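Local structure of alanine racemase (Actinobacillus succinogenes, 3C3K) at residues N20-A25 with E240-K245. The protein has the two-lobed fold of periplasmic binding proteins, as in LacI-type regulators, and probably binds a small ligand. Numbering follows the deposited sequence.
Sequences NPFCAA and EQIGMK
Phe22 turns the rim of its ring to Ile242: the ring carbon CZ comes within 4.5 Å of the methyl CD1 of Ile242, a loose apolar approach with the methyl close to the ring plane and not over a face. A chi1 of 169° sets CG of Phe22 opposite the backbone N, and the far end of the ring thereby comes closer to Ile242 than the direction of its CB alone would suggest, while the isoleucine chain is extended at its end (chi2 170°) and presents CD1. Both residues are buried, and a flat ring against a branched aliphatic chain fills such a place without leaving polar atoms to satisfy. One turn further along helix 21-35, the helices approach by their backbones. Ala25 O comes 3.7 Å from Glu240 CA, and the two CA atoms are 5.5 Å apart; the single methyl of Ala25 suits so close an approach. The contact joins the first helix of the chain, after strand 9-15, to helix 239-254, which returns late in the sequence to the same lobe of this periplasmic binding protein-like fold. At the start of helix 21-35, Asn20 is the N-cap. Its OD1 accepts from Phe22 N at 3.2 Å, the N-H pointing well at the oxygen (163°) but from above the carbonyl plane, and its ND2 hydrogen-bonds a glycerol, probably from the crystallisation liquor. Pro21 suits the first turn, where its missing N-H costs no helical bond. Glu240 is partly exposed, and its long chain carries OE2 to a salt bridge with Lys32 NZ, adding a charged link between the same two helices.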
# COMPACT_ATOMS: atom_id res chain seq x y z
N ASN B 20 -3.89 -2.43 1.85
CA ASN B 20 -4.38 -1.41 2.78
C ASN B 20 -3.21 -0.63 3.36
O ASN B 20 -2.38 -1.19 4.03
CB ASN B 20 -5.17 -2.08 3.87
CG ASN B 20 -5.84 -1.10 4.80
OD1 ASN B 20 -5.73 0.11 4.63
ND2 ASN B 20 -6.58 -1.63 5.79
N PRO B 21 -3.10 0.68 3.07
CA PRO B 21 -1.94 1.42 3.59
C PRO B 21 -1.85 1.39 5.14
O PRO B 21 -0.80 1.71 5.69
CB PRO B 21 -2.20 2.85 3.08
CG PRO B 21 -3.77 2.81 2.74
CD PRO B 21 -3.99 1.51 2.25
N PHE B 22 -2.94 1.10 5.85
CA PHE B 22 -2.87 0.97 7.31
C PHE B 22 -2.01 -0.25 7.65
O PHE B 22 -1.15 -0.22 8.55
CB PHE B 22 -4.29 0.76 7.89
CG PHE B 22 -4.32 0.35 9.37
CD1 PHE B 22 -4.20 1.31 10.36
CD2 PHE B 22 -4.46 -0.98 9.73
CE1 PHE B 22 -4.25 0.95 11.70
CE2 PHE B 22 -4.51 -1.34 11.06
CZ PHE B 22 -4.40 -0.37 12.04
N CYS B 23 -2.22 -1.35 6.92
CA CYS B 23 -1.35 -2.51 7.16
C CYS B 23 0.10 -2.17 6.98
O CYS B 23 0.89 -2.59 7.77
CB CYS B 23 -1.70 -3.67 6.29
SG CYS B 23 -3.39 -4.22 6.69
N ALA B 24 0.46 -1.45 5.91
CA ALA B 24 1.83 -1.15 5.62
C ALA B 24 2.43 -0.35 6.74
O ALA B 24 3.61 -0.51 7.06
CB ALA B 24 1.97 -0.39 4.24
N ALA B 25 1.66 0.56 7.31
CA ALA B 25 2.11 1.38 8.42
C ALA B 25 2.28 0.54 9.66
O ALA B 25 3.23 0.73 10.39
CB ALA B 25 1.12 2.55 8.73
N GLU B 240 2.13 3.08 13.23
CA GLU B 240 3.45 2.60 13.59
C GLU B 240 3.61 2.16 15.05
O GLU B 240 4.20 1.11 15.30
CB GLU B 240 4.51 3.61 13.22
CG GLU B 240 5.86 3.02 13.04
CD GLU B 240 6.85 4.00 12.38
OE1 GLU B 240 6.58 4.47 11.25
OE2 GLU B 240 7.87 4.34 13.01
N GLN B 241 3.15 2.98 16.00
CA GLN B 241 3.12 2.61 17.44
C GLN B 241 2.32 1.34 17.74
O GLN B 241 2.75 0.54 18.55
CB GLN B 241 2.61 3.78 18.33
CG GLN B 241 3.53 5.07 18.28
CD GLN B 241 3.27 6.11 19.40
OE1 GLN B 241 4.22 6.72 19.94
NE2 GLN B 241 2.00 6.33 19.75
N ILE B 242 1.18 1.14 17.09
CA ILE B 242 0.50 -0.16 17.12
C ILE B 242 1.39 -1.35 16.77
O ILE B 242 1.43 -2.30 17.53
CB ILE B 242 -0.80 -0.12 16.28
CG1 ILE B 242 -1.78 0.86 16.89
CG2 ILE B 242 -1.47 -1.56 16.14
CD1 ILE B 242 -2.93 1.10 16.00
N GLY B 243 2.11 -1.31 15.65
CA GLY B 243 3.07 -2.39 15.31
C GLY B 243 4.25 -2.50 16.28
O GLY B 243 4.65 -3.59 16.66
N MET B 244 4.83 -1.38 16.69
CA MET B 244 5.99 -1.47 17.59
C MET B 244 5.54 -2.12 18.91
O MET B 244 6.25 -2.98 19.47
CB MET B 244 6.57 -0.08 17.84
CG MET B 244 7.13 0.63 16.62
SD MET B 244 7.72 2.35 16.91
CE MET B 244 6.30 3.00 17.51
N LYS B 245 4.33 -1.77 19.36
CA LYS B 245 3.82 -2.26 20.64
C LYS B 245 3.47 -3.72 20.51
O LYS B 245 3.72 -4.50 21.43
CB LYS B 245 2.64 -1.37 21.16
CG LYS B 245 2.03 -1.77 22.58
CD LYS B 245 3.14 -1.83 23.64
CE LYS B 245 2.77 -1.14 24.92
NZ LYS B 245 4.00 -0.94 25.80